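Local coordinates for dihydropteroate synthase 2 (Mycobacterium tuberculosis, PDB 2VP8), which probably lacks dihydropteroate synthase activity and a folate role, and seems to bind the pterin pyrophosphate substrate very weakly but can apparently bind the inhibitor dapsone, at residues B[41-46]-B[78-83]; B[118-123]-B[137-142]; B[123-128]-B[143-148]. All coordinates share one frame; numbering follows the deposited sequence.

Interaction 1 of 3, residues B[41-46]-B[78-83]; sequences RALIMA and GADVID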
ATOM      1  N   ARG B  41       9.835 -10.624  -6.615  1.00 33.65           N
ATOM      2  CA  ARG B  41       8.634  -9.808  -6.419  1.00 32.63           C
ATOM      3  C   ARG B  41       7.451 -10.404  -7.175  1.00 32.40           C
ATOM      4  O   ARG B  41       7.622 -11.302  -8.010  1.00 32.32           O
ATOM      5  CB  ARG B  41       8.853  -8.363  -6.885  1.00 32.51           C
ATOM      6  CG  ARG B  41       9.201  -8.222  -8.354  1.00 31.58           C
ATOM      7  CD  ARG B  41       8.936  -6.818  -8.878  1.00 30.09           C
ATOM      8  NE  ARG B  41       9.545  -6.589 -10.193  1.00 28.35           N
ATOM      9  CZ  ARG B  41       9.037  -7.027 -11.344  1.00 28.23           C
ATOM     10  NH1 ARG B  41       7.899  -7.727 -11.362  1.00 27.08           N
ATOM     11  NH2 ARG B  41       9.670  -6.771 -12.483  1.00 26.34           N
ATOM     12  N   ALA B  42       6.256  -9.900  -6.866  1.00 31.87           N
ATOM     13  CA  ALA B  42       5.058 -10.175  -7.635  1.00 31.47           C
ATOM     14  C   ALA B  42       5.241  -9.672  -9.073  1.00 31.63           C
ATOM     15  O   ALA B  42       6.035  -8.757  -9.331  1.00 31.68           O
ATOM     16  CB  ALA B  42       3.866  -9.522  -6.985  1.00 31.06           C
ATOM     17  N   LEU B  43       4.508 -10.271 -10.002  1.00 31.72           N
ATOM     18  CA  LEU B  43       4.716 -10.003 -11.412  1.00 32.41           C
ATOM     19  C   LEU B  43       3.805  -8.933 -11.940  1.00 33.15           C
ATOM     20  O   LEU B  43       2.742  -8.681 -11.375  1.00 33.62           O
ATOM     21  CB  LEU B  43       4.510 -11.270 -12.236  1.00 32.51           C
ATOM     22  CG  LEU B  43       5.179 -12.533 -11.706  1.00 31.88           C
ATOM     23  CD1 LEU B  43       4.748 -13.719 -12.561  1.00 30.98           C
ATOM     24  CD2 LEU B  43       6.691 -12.341 -11.664  1.00 30.07           C
ATOM     25  N   ILE B  44       4.231  -8.322 -13.043  1.00 34.12           N
ATOM     26  CA  ILE B  44       3.499  -7.248 -13.706  1.00 34.89           C
ATOM     27  C   ILE B  44       3.062  -7.663 -15.111  1.00 35.34           C
ATOM     28  O   ILE B  44       3.889  -8.071 -15.935  1.00 35.82           O
ATOM     29  CB  ILE B  44       4.369  -5.992 -13.839  1.00 35.01           C
ATOM     30  CG1 ILE B  44       4.910  -5.553 -12.470  1.00 35.12           C
ATOM     31  CG2 ILE B  44       3.579  -4.863 -14.529  1.00 35.58           C
ATOM     32  CD1 ILE B  44       6.095  -4.608 -12.556  1.00 33.76           C
ATOM     33  N   MET B  45       1.760  -7.558 -15.368  1.00 35.75           N
ATOM     34  CA  MET B  45       1.192  -7.729 -16.701  1.00 36.06           C
ATOM     35  C   MET B  45       0.907  -6.339 -17.281  1.00 36.72           C
ATOM     36  O   MET B  45       0.097  -5.586 -16.749  1.00 36.44           O
ATOM     37  CB  MET B  45      -0.079  -8.570 -16.626  1.00 35.85           C
ATOM     38  CG  MET B  45      -0.817  -8.720 -17.928  1.00 36.08           C
ATOM     39  SD  MET B  45      -2.428  -9.525 -17.733  1.00 35.93           S
ATOM     40  CE  MET B  45      -1.972 -11.226 -18.051  1.00 34.17           C
ATOM     41  N   ALA B  46       1.604  -5.999 -18.360  1.00 37.44           N
ATOM     42  CA  ALA B  46       1.494  -4.688 -18.980  1.00 37.77           C
ATOM     43  C   ALA B  46       0.458  -4.704 -20.098  1.00 38.43           C
ATOM     44  O   ALA B  46       0.578  -5.475 -21.048  1.00 38.72           O
ATOM     45  CB  ALA B  46       2.830  -4.282 -19.517  1.00 37.54           C
ATOM     46  N   GLY B  78      10.297  -3.580 -16.659  1.00 40.89           N
ATOM     47  CA  GLY B  78      10.225  -4.868 -15.975  1.00 40.84           C
ATOM     48  C   GLY B  78       8.890  -5.582 -16.005  1.00 40.95           C
ATOM     49  O   GLY B  78       8.562  -6.322 -15.068  1.00 40.97           O
ATOM     50  N   ALA B  79       8.115  -5.367 -17.066  1.00 40.91           N
ATOM     51  CA  ALA B  79       6.867  -6.112 -17.255  1.00 40.72           C
ATOM     52  C   ALA B  79       7.185  -7.592 -17.428  1.00 40.80           C
ATOM     53  O   ALA B  79       8.103  -7.964 -18.173  1.00 40.95           O
ATOM     54  CB  ALA B  79       6.102  -5.599 -18.452  1.00 40.52           C
ATOM     55  N   ASP B  80       6.435  -8.434 -16.731  1.00 40.53           N
ATOM     56  CA  ASP B  80       6.671  -9.866 -16.792  1.00 40.38           C
ATOM     57  C   ASP B  80       5.809 -10.481 -17.873  1.00 40.25           C
ATOM     58  O   ASP B  80       6.180 -11.485 -18.480  1.00 40.03           O
ATOM     59  CB  ASP B  80       6.384 -10.490 -15.441  1.00 40.32           C
ATOM     60  CG  ASP B  80       7.317  -9.986 -14.377  1.00 40.61           C
ATOM     61  OD1 ASP B  80       8.524 -10.336 -14.437  1.00 41.88           O
ATOM     62  OD2 ASP B  80       6.851  -9.228 -13.499  1.00 39.17           O
ATOM     63  N   VAL B  81       4.655  -9.855 -18.100  1.00 39.93           N
ATOM     64  CA  VAL B  81       3.744 -10.241 -19.154  1.00 39.72           C
ATOM     65  C   VAL B  81       3.383  -8.993 -19.948  1.00 39.67           C
ATOM     66  O   VAL B  81       3.185  -7.933 -19.372  1.00 39.62           O
ATOM     67  CB  VAL B  81       2.465 -10.881 -18.579  1.00 39.81           C
ATOM     68  CG1 VAL B  81       1.496 -11.253 -19.687  1.00 39.84           C
ATOM     69  CG2 VAL B  81       2.803 -12.118 -17.747  1.00 39.73           C
ATOM     70  N   ILE B  82       3.337  -9.121 -21.269  1.00 39.64           N
ATOM     71  CA  ILE B  82       2.751  -8.102 -22.115  1.00 39.72           C
ATOM     72  C   ILE B  82       1.395  -8.634 -22.538  1.00 40.26           C
ATOM     73  O   ILE B  82       1.293  -9.673 -23.190  1.00 40.85           O
ATOM     74  CB  ILE B  82       3.622  -7.786 -23.369  1.00 39.85           C
ATOM     75  CG1 ILE B  82       5.065  -7.446 -22.974  1.00 38.85           C
ATOM     76  CG2 ILE B  82       3.010  -6.648 -24.196  1.00 38.97           C
ATOM     77  CD1 ILE B  82       5.203  -6.204 -22.126  1.00 37.03           C
ATOM     78  N   ASP B  83       0.352  -7.919 -22.148  1.00 40.69           N
ATOM     79  CA  ASP B  83      -1.013  -8.321 -22.428  1.00 41.03           C
ATOM     80  C   ASP B  83      -1.525  -7.530 -23.627  1.00 41.22           C
ATOM     81  O   ASP B  83      -1.851  -6.350 -23.506  1.00 41.63           O
ATOM     82  CB  ASP B  83      -1.877  -8.093 -21.184  1.00 40.88           C
ATOM     83  CG  ASP B  83      -3.283  -8.585 -21.351  1.00 41.49           C
ATOM     84  OD1 ASP B  83      -3.488  -9.798 -21.584  1.00 42.02           O
ATOM     85  OD2 ASP B  83      -4.197  -7.748 -21.230  1.00 43.59           O
TER
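Met45 pairs with Val81, and Ala46 with Ile82, as two strands running parallel. The short strand axes approach to 4.4 Å at an angle of 26°. Ala46 N donates to Val81 O, and Asp83 N donates to Ala46 O. One step earlier, Ile44 O takes two backbone donors, Asp80 N and Val81 N.

Asp80 carries the polar end of the contact. Asp80 OD2 accepts from Arg41 NH1 on its syn lone pair at 2.8 Å, as part of a salt bridge. Asp80 OD2 also accepts from Ile44 N on its anti lone pair at 2.8 Å. Asp80 OD1 is held by the backbone N of Ala38. The carboxylate is thus fixed on both oxygens. The guanidinium plane of Arg41 stands 52° from it. Arg41 NH2 donates to Gly78 O at 2.8 Å, in the carbonyl plane, and NH1 also reaches Ala42 O. Ile44 CD1 lies over one face of the Arg41 guanidinium, toward its rim. Leu43 CD2 packs on Asp80 CG at 3.6 Å.

Met45 and Val81 share one side of the sheet. Met45 CG stands anti to the backbone N (chi1 175°), which carries it to Asp83 CB at 3.5 Å. The chain then bends at its last torsion, and Met45 CE comes back to Val81 CG1 at 3.8 Å. The Asp83 carboxylate is bound by Ser121, Asn142 and Arg287. On the other face, Ala46 CB touches Ala79 CB at 3.7 Å, and both pack on Ala74 of helix 65-76.

Gly78 ends that helix in a Schellman motif. The helix joins parallel strands 43-49 and 81-85, a beta-alpha-beta unit, the building block of this family's TIM barrel.

Interaction 2 of 3, residues B[118-123]-B[137-142]; sequences QLISVD and GADLIN
Asp139 OD2 accepts from Ile120 N at 2.7 Å, and the bond is almost straight (177°). It uses the anti lone pair, away from OD1. Arg112 forms a salt bridge with the same oxygen, and Arg35 forms one with OD1. Two arginines therefore probably favour the charged carboxylate. Asp139 N returns a bond to Ile120 O at 2.8 Å, so the two residues grip each other twice. Leu140 N reaches the same carbonyl only weakly.

Further on, Val122 N donates to Leu140 O, and Asn142 N to Val122 O at 2.8 Å. These bonds join two parallel strands. Ser121 CB rests against Leu140 CB at 3.7 Å. Ser121 OG and Asn142 ND2 both bond to Asp83 OD1.

Leu119 turns its CD1 branch onto Asp139 CB at 3.5 Å. On the opposite side of the sheet from Ser121, Val122 places CG1 between the backbone N and the carbonyl carbon (chi1 53°). This is the branch that reaches Ala138 CB, at 4.2 Å from Val122 CG1.

Helix 127-136 connects the strands, and Gly137 follows it with positive phi. Helix 98-114 covers Ile120 and Val122. Strand 81-85 flanks 119-123, and strand 162-166 flanks 140-142, placing this beta-alpha-beta unit within the parallel barrel sheet.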
ATOM      1  N   GLN B 118       9.903 -13.215 -23.855  1.00 40.24           N
ATOM      2  CA  GLN B 118       8.886 -12.425 -23.173  1.00 40.37           C
ATOM      3  C   GLN B 118       7.614 -13.228 -23.070  1.00 40.13           C
ATOM      4  O   GLN B 118       7.193 -13.853 -24.033  1.00 40.55           O
ATOM      5  CB  GLN B 118       8.614 -11.113 -23.915  1.00 40.55           C
ATOM      6  CG  GLN B 118       7.564 -10.228 -23.259  1.00 41.14           C
ATOM      7  CD  GLN B 118       7.967  -9.794 -21.869  1.00 41.69           C
ATOM      8  OE1 GLN B 118       9.031  -9.214 -21.682  1.00 42.84           O
ATOM      9  NE2 GLN B 118       7.120 -10.076 -20.885  1.00 41.83           N
ATOM     10  N   LEU B 119       6.993 -13.218 -21.905  1.00 39.64           N
ATOM     11  CA  LEU B 119       5.734 -13.912 -21.773  1.00 39.39           C
ATOM     12  C   LEU B 119       4.640 -13.016 -22.338  1.00 38.87           C
ATOM     13  O   LEU B 119       4.460 -11.885 -21.894  1.00 39.07           O
ATOM     14  CB  LEU B 119       5.517 -14.341 -20.319  1.00 39.30           C
ATOM     15  CG  LEU B 119       4.186 -14.738 -19.695  1.00 39.81           C
ATOM     16  CD1 LEU B 119       3.327 -15.606 -20.567  1.00 40.99           C
ATOM     17  CD2 LEU B 119       4.474 -15.422 -18.384  1.00 39.92           C
ATOM     18  N   ILE B 120       3.947 -13.518 -23.353  1.00 38.28           N
ATOM     19  CA  ILE B 120       2.912 -12.757 -24.037  1.00 37.89           C
ATOM     20  C   ILE B 120       1.544 -13.324 -23.703  1.00 37.83           C
ATOM     21  O   ILE B 120       1.331 -14.537 -23.773  1.00 37.90           O
ATOM     22  CB  ILE B 120       3.101 -12.786 -25.580  1.00 37.87           C
ATOM     23  CG1 ILE B 120       4.444 -12.172 -25.981  1.00 37.32           C
ATOM     24  CG2 ILE B 120       1.957 -12.050 -26.283  1.00 37.71           C
ATOM     25  CD1 ILE B 120       4.912 -12.576 -27.367  1.00 36.05           C
ATOM     26  N   SER B 121       0.615 -12.446 -23.337  1.00 37.62           N
ATOM     27  CA  SER B 121      -0.778 -12.857 -23.183  1.00 37.53           C
ATOM     28  C   SER B 121      -1.687 -12.091 -24.129  1.00 37.22           C
ATOM     29  O   SER B 121      -1.392 -10.952 -24.520  1.00 37.57           O
ATOM     30  CB  SER B 121      -1.253 -12.704 -21.739  1.00 37.69           C
ATOM     31  OG  SER B 121      -1.325 -11.349 -21.356  1.00 38.54           O
ATOM     32  N   VAL B 122      -2.784 -12.725 -24.512  1.00 36.52           N
ATOM     33  CA  VAL B 122      -3.741 -12.095 -25.402  1.00 35.93           C
ATOM     34  C   VAL B 122      -5.035 -11.779 -24.650  1.00 35.81           C
ATOM     35  O   VAL B 122      -5.625 -12.653 -24.008  1.00 35.59           O
ATOM     36  CB  VAL B 122      -3.973 -12.939 -26.703  1.00 35.72           C
ATOM     37  CG1 VAL B 122      -4.345 -14.379 -26.379  1.00 34.99           C
ATOM     38  CG2 VAL B 122      -5.011 -12.289 -27.612  1.00 35.72           C
ATOM     39  N   ASP B 123      -5.437 -10.510 -24.711  1.00 35.86           N
ATOM     40  CA  ASP B 123      -6.709 -10.050 -24.152  1.00 36.14           C
ATOM     41  C   ASP B 123      -7.880 -10.290 -25.126  1.00 35.87           C
ATOM     42  O   ASP B 123      -8.252  -9.407 -25.908  1.00 35.71           O
ATOM     43  CB  ASP B 123      -6.618  -8.566 -23.757  1.00 36.23           C
ATOM     44  CG  ASP B 123      -7.884  -8.057 -23.061  1.00 37.25           C
ATOM     45  OD1 ASP B 123      -8.870  -8.814 -22.947  1.00 37.46           O
ATOM     46  OD2 ASP B 123      -7.895  -6.888 -22.622  1.00 39.08           O
ATOM     47  N   GLY B 137       2.311 -16.732 -31.225  1.00 37.72           N
ATOM     48  CA  GLY B 137       3.330 -16.792 -30.181  1.00 37.47           C
ATOM     49  C   GLY B 137       2.861 -16.515 -28.758  1.00 37.45           C
ATOM     50  O   GLY B 137       3.673 -16.517 -27.830  1.00 37.68           O
ATOM     51  N   ALA B 138       1.563 -16.274 -28.569  1.00 37.11           N
ATOM     52  CA  ALA B 138       1.027 -15.992 -27.233  1.00 36.54           C
ATOM     53  C   ALA B 138       1.139 -17.217 -26.333  1.00 36.42           C
ATOM     54  O   ALA B 138       0.960 -18.354 -26.776  1.00 36.69           O
ATOM     55  CB  ALA B 138      -0.411 -15.509 -27.308  1.00 36.37           C
ATOM     56  N   ASP B 139       1.446 -16.975 -25.066  1.00 36.15           N
ATOM     57  CA  ASP B 139       1.703 -18.044 -24.114  1.00 35.83           C
ATOM     58  C   ASP B 139       0.534 -18.216 -23.159  1.00 35.36           C
ATOM     59  O   ASP B 139       0.367 -19.273 -22.543  1.00 35.43           O
ATOM     60  CB  ASP B 139       2.975 -17.735 -23.323  1.00 35.85           C
ATOM     61  CG  ASP B 139       4.110 -17.271 -24.210  1.00 37.02           C
ATOM     62  OD1 ASP B 139       4.599 -18.081 -25.025  1.00 39.18           O
ATOM     63  OD2 ASP B 139       4.512 -16.094 -24.108  1.00 38.02           O
ATOM     64  N   LEU B 140      -0.277 -17.172 -23.049  1.00 34.79           N
ATOM     65  CA  LEU B 140      -1.307 -17.094 -22.032  1.00 34.11           C
ATOM     66  C   LEU B 140      -2.547 -16.457 -22.628  1.00 34.02           C
ATOM     67  O   LEU B 140      -2.461 -15.423 -23.285  1.00 34.21           O
ATOM     68  CB  LEU B 140      -0.783 -16.259 -20.849  1.00 34.27           C
ATOM     69  CG  LEU B 140      -1.650 -15.852 -19.651  1.00 33.82           C
ATOM     70  CD1 LEU B 140      -2.201 -17.073 -18.893  1.00 33.77           C
ATOM     71  CD2 LEU B 140      -0.846 -14.984 -18.724  1.00 33.29           C
ATOM     72  N   ILE B 141      -3.701 -17.075 -22.413  1.00 33.82           N
ATOM     73  CA  ILE B 141      -4.951 -16.442 -22.806  1.00 33.58           C
ATOM     74  C   ILE B 141      -5.538 -15.702 -21.611  1.00 33.61           C
ATOM     75  O   ILE B 141      -5.759 -16.282 -20.543  1.00 33.35           O
ATOM     76  CB  ILE B 141      -5.967 -17.438 -23.368  1.00 33.64           C
ATOM     77  CG1 ILE B 141      -5.322 -18.306 -24.459  1.00 33.34           C
ATOM     78  CG2 ILE B 141      -7.194 -16.689 -23.901  1.00 33.69           C
ATOM     79  CD1 ILE B 141      -6.044 -19.587 -24.730  1.00 31.58           C
ATOM     80  N   ASN B 142      -5.756 -14.406 -21.797  1.00 33.68           N
ATOM     81  CA  ASN B 142      -6.380 -13.586 -20.784  1.00 33.92           C
ATOM     82  C   ASN B 142      -7.831 -13.322 -21.155  1.00 34.52           C
ATOM     83  O   ASN B 142      -8.161 -12.269 -21.713  1.00 34.20           O
ATOM     84  CB  ASN B 142      -5.611 -12.281 -20.608  1.00 33.87           C
ATOM     85  CG  ASN B 142      -6.055 -11.504 -19.393  1.00 33.24           C
ATOM     86  OD1 ASN B 142      -6.805 -12.010 -18.560  1.00 32.79           O
ATOM     87  ND2 ASN B 142      -5.589 -10.264 -19.280  1.00 32.15           N
TER

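Interaction 3 of 3, residues B[123-128]-B[143-148]; sequences DTWRAQ and DTWGGV
Trp125 CG lies between its backbone N and carbonyl carbon (chi1 59°), and Trp145 CG lies beside its own backbone N (chi1 -80°). These torsions send the two indoles out alongside each other. They belong to the loops after strands 119-123 and 140-142 of the TIM barrel. The five-membered rings have centroids 4.3 Å apart and planes at 51°, a tilt between a stack and an edge-on meeting. Trp145 CD1 packs on Trp125 CB at 3.4 Å, and Trp145 NE1 comes to 3.5 Å from Trp125 CD1. Val148 CB reaches the six-membered side of Trp125, at CE3.

Arg126 CG lies over the centre of one face of the Trp125 ring. Trp125 CZ2 in turn lies over a face of the Arg126 guanidinium, toward its rim. The indole is thus packed by its own neighbour as well as by the other loop.

Thr144 lies close to His220, a residue that by similarity marks family members without synthase activity. The backbones meet where Asp143 CA makes a CA-H...O contact with Thr124 O at 3.4 Å.

Arg126 is the N-cap residue of helix 127-136. In the first turn, Ala127 N donates to Asp149 OD2.

Each loop is also braced internally. Thr124 OG1 accepts from Arg126 N at 3.1 Å in an ST turn, which leads straight into the helix. Asp143 OD1 accepts from Trp145 N, an Asx turn, and from Gly146 N, an Asx motif, each at 3.1 Å. Both donors approach from the same face of the carboxylate.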
ATOM      1  N   ASP B 123      -5.437 -10.510 -24.711  1.00 35.86           N
ATOM      2  CA  ASP B 123      -6.709 -10.050 -24.152  1.00 36.14           C
ATOM      3  C   ASP B 123      -7.880 -10.290 -25.126  1.00 35.87           C
ATOM      4  O   ASP B 123      -8.252  -9.407 -25.908  1.00 35.71           O
ATOM      5  CB  ASP B 123      -6.618  -8.566 -23.757  1.00 36.23           C
ATOM      6  CG  ASP B 123      -7.884  -8.057 -23.061  1.00 37.25           C
ATOM      7  OD1 ASP B 123      -8.870  -8.814 -22.947  1.00 37.46           O
ATOM      8  OD2 ASP B 123      -7.895  -6.888 -22.622  1.00 39.08           O
ATOM      9  N   THR B 124      -8.456 -11.490 -25.068  1.00 35.74           N
ATOM     10  CA  THR B 124      -9.584 -11.850 -25.926  1.00 35.70           C
ATOM     11  C   THR B 124     -10.564 -12.780 -25.222  1.00 35.81           C
ATOM     12  O   THR B 124     -10.176 -13.578 -24.370  1.00 35.97           O
ATOM     13  CB  THR B 124      -9.127 -12.492 -27.259  1.00 35.60           C
ATOM     14  OG1 THR B 124     -10.273 -12.772 -28.074  1.00 35.72           O
ATOM     15  CG2 THR B 124      -8.355 -13.786 -27.019  1.00 35.37           C
ATOM     16  N   TRP B 125     -11.835 -12.671 -25.588  1.00 35.91           N
ATOM     17  CA  TRP B 125     -12.864 -13.556 -25.059  1.00 35.97           C
ATOM     18  C   TRP B 125     -13.308 -14.583 -26.099  1.00 35.89           C
ATOM     19  O   TRP B 125     -14.013 -15.537 -25.772  1.00 35.75           O
ATOM     20  CB  TRP B 125     -14.059 -12.743 -24.563  1.00 36.16           C
ATOM     21  CG  TRP B 125     -14.697 -11.886 -25.618  1.00 36.42           C
ATOM     22  CD1 TRP B 125     -14.313 -10.631 -25.997  1.00 36.61           C
ATOM     23  CD2 TRP B 125     -15.838 -12.218 -26.423  1.00 36.51           C
ATOM     24  NE1 TRP B 125     -15.141 -10.163 -26.990  1.00 36.59           N
ATOM     25  CE2 TRP B 125     -16.086 -11.115 -27.270  1.00 36.48           C
ATOM     26  CE3 TRP B 125     -16.676 -13.340 -26.511  1.00 36.57           C
ATOM     27  CZ2 TRP B 125     -17.137 -11.098 -28.194  1.00 36.56           C
ATOM     28  CZ3 TRP B 125     -17.723 -13.324 -27.434  1.00 36.67           C
ATOM     29  CH2 TRP B 125     -17.942 -12.209 -28.263  1.00 36.63           C
ATOM     30  N   ARG B 126     -12.869 -14.383 -27.343  1.00 35.96           N
ATOM     31  CA  ARG B 126     -13.240 -15.240 -28.477  1.00 35.96           C
ATOM     32  C   ARG B 126     -12.199 -16.324 -28.751  1.00 35.88           C
ATOM     33  O   ARG B 126     -11.017 -16.030 -28.926  1.00 35.93           O
ATOM     34  CB  ARG B 126     -13.450 -14.399 -29.738  1.00 35.94           C
ATOM     35  CG  ARG B 126     -14.674 -13.498 -29.717  1.00 36.32           C
ATOM     36  CD  ARG B 126     -14.834 -12.785 -31.046  1.00 37.26           C
ATOM     37  NE  ARG B 126     -16.234 -12.737 -31.471  1.00 38.90           N
ATOM     38  CZ  ARG B 126     -16.946 -11.623 -31.622  1.00 39.12           C
ATOM     39  NH1 ARG B 126     -16.392 -10.435 -31.389  1.00 39.35           N
ATOM     40  NH2 ARG B 126     -18.215 -11.696 -32.015  1.00 38.23           N
ATOM     41  N   ALA B 127     -12.654 -17.573 -28.796  1.00 35.96           N
ATOM     42  CA  ALA B 127     -11.783 -18.737 -28.996  1.00 36.10           C
ATOM     43  C   ALA B 127     -11.025 -18.725 -30.331  1.00 36.17           C
ATOM     44  O   ALA B 127      -9.856 -19.111 -30.387  1.00 36.00           O
ATOM     45  CB  ALA B 127     -12.589 -20.022 -28.855  1.00 36.09           C
ATOM     46  N   GLN B 128     -11.701 -18.294 -31.395  1.00 36.34           N
ATOM     47  CA  GLN B 128     -11.085 -18.166 -32.715  1.00 36.63           C
ATOM     48  C   GLN B 128      -9.912 -17.181 -32.666  1.00 36.62           C
ATOM     49  O   GLN B 128      -8.859 -17.421 -33.262  1.00 36.67           O
ATOM     50  CB  GLN B 128     -12.116 -17.719 -33.763  1.00 36.55           C
ATOM     51  CG  GLN B 128     -13.261 -18.705 -34.015  1.00 36.80           C
ATOM     52  CD  GLN B 128     -14.096 -18.348 -35.244  1.00 37.14           C
ATOM     53  OE1 GLN B 128     -13.858 -17.332 -35.900  1.00 38.11           O
ATOM     54  NE2 GLN B 128     -15.079 -19.192 -35.561  1.00 37.37           N
ATOM     55  N   ASP B 143      -8.687 -14.303 -20.854  1.00 35.22           N
ATOM     56  CA  ASP B 143     -10.122 -14.182 -21.073  1.00 36.09           C
ATOM     57  C   ASP B 143     -10.692 -13.144 -20.119  1.00 36.55           C
ATOM     58  O   ASP B 143     -11.047 -13.446 -18.979  1.00 36.55           O
ATOM     59  CB  ASP B 143     -10.824 -15.534 -20.908  1.00 36.28           C
ATOM     60  CG  ASP B 143     -12.302 -15.486 -21.299  1.00 36.83           C
ATOM     61  OD1 ASP B 143     -12.863 -14.371 -21.405  1.00 37.21           O
ATOM     62  OD2 ASP B 143     -12.904 -16.572 -21.496  1.00 37.37           O
ATOM     63  N   THR B 144     -10.773 -11.914 -20.615  1.00 37.20           N
ATOM     64  CA  THR B 144     -11.172 -10.760 -19.819  1.00 37.85           C
ATOM     65  C   THR B 144     -12.673 -10.744 -19.453  1.00 38.34           C
ATOM     66  O   THR B 144     -13.110  -9.925 -18.638  1.00 38.31           O
ATOM     67  CB  THR B 144     -10.745  -9.445 -20.524  1.00 37.73           C
ATOM     68  OG1 THR B 144     -10.833  -8.351 -19.607  1.00 37.89           O
ATOM     69  CG2 THR B 144     -11.610  -9.157 -21.755  1.00 37.69           C
ATOM     70  N   TRP B 145     -13.449 -11.648 -20.055  1.00 38.91           N
ATOM     71  CA  TRP B 145     -14.892 -11.734 -19.806  1.00 39.48           C
ATOM     72  C   TRP B 145     -15.265 -12.816 -18.785  1.00 39.70           C
ATOM     73  O   TRP B 145     -16.126 -12.596 -17.932  1.00 39.73           O
ATOM     74  CB  TRP B 145     -15.656 -11.939 -21.114  1.00 39.71           C
ATOM     75  CG  TRP B 145     -15.858 -10.673 -21.912  1.00 40.21           C
ATOM     76  CD1 TRP B 145     -14.917 -10.005 -22.651  1.00 40.51           C
ATOM     77  CD2 TRP B 145     -17.082  -9.934 -22.063  1.00 40.52           C
ATOM     78  NE1 TRP B 145     -15.477  -8.898 -23.246  1.00 40.66           N
ATOM     79  CE2 TRP B 145     -16.803  -8.830 -22.904  1.00 40.64           C
ATOM     80  CE3 TRP B 145     -18.387 -10.095 -21.567  1.00 40.60           C
ATOM     81  CZ2 TRP B 145     -17.783  -7.890 -23.263  1.00 40.61           C
ATOM     82  CZ3 TRP B 145     -19.362  -9.158 -21.925  1.00 40.48           C
ATOM     83  CH2 TRP B 145     -19.052  -8.071 -22.765  1.00 40.46           C
ATOM     84  N   GLY B 146     -14.623 -13.980 -18.880  1.00 39.95           N
ATOM     85  CA  GLY B 146     -14.786 -15.025 -17.868  1.00 40.18           C
ATOM     86  C   GLY B 146     -14.966 -16.436 -18.397  1.00 40.24           C
ATOM     87  O   GLY B 146     -14.594 -17.407 -17.735  1.00 40.38           O
ATOM     88  N   GLY B 147     -15.539 -16.554 -19.587  1.00 40.16           N
ATOM     89  CA  GLY B 147     -15.805 -17.860 -20.172  1.00 40.22           C
ATOM     90  C   GLY B 147     -17.066 -17.867 -21.007  1.00 40.23           C
ATOM     91  O   GLY B 147     -17.770 -18.874 -21.068  1.00 40.42           O
ATOM     92  N   VAL B 148     -17.348 -16.737 -21.652  1.00 40.19           N
ATOM     93  CA  VAL B 148     -18.482 -16.612 -22.563  1.00 40.31           C
ATOM     94  C   VAL B 148     -18.359 -17.625 -23.704  1.00 40.31           C
ATOM     95  O   VAL B 148     -19.364 -18.110 -24.229  1.00 40.39           O
ATOM     96  CB  VAL B 148     -18.608 -15.172 -23.124  1.00 40.36           C
ATOM     97  CG1 VAL B 148     -19.870 -15.022 -23.986  1.00 40.47           C
ATOM     98  CG2 VAL B 148     -18.622 -14.156 -21.987  1.00 40.26           C
TER

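In the fold
From the N terminus, interaction 1 comes first. It closes the loop through helix 65-76 and joins strands 43-49 and 81-85. Interaction 2 follows in series and closes the shorter loop through helix 127-136, joining strands 119-123 and 140-142. Strands 81-85 and 119-123 are neighbours, so the two contacts form a continuous part of the barrel sheet. Ile82 O and Ser121 N link them through a probable backbone hydrogen bond. Interaction 3 crosses interaction 2 along the chain, because their segments alternate and share Asp123. It ties the loops leaving the C-terminal ends of strands 119-123 and 140-142, near His220.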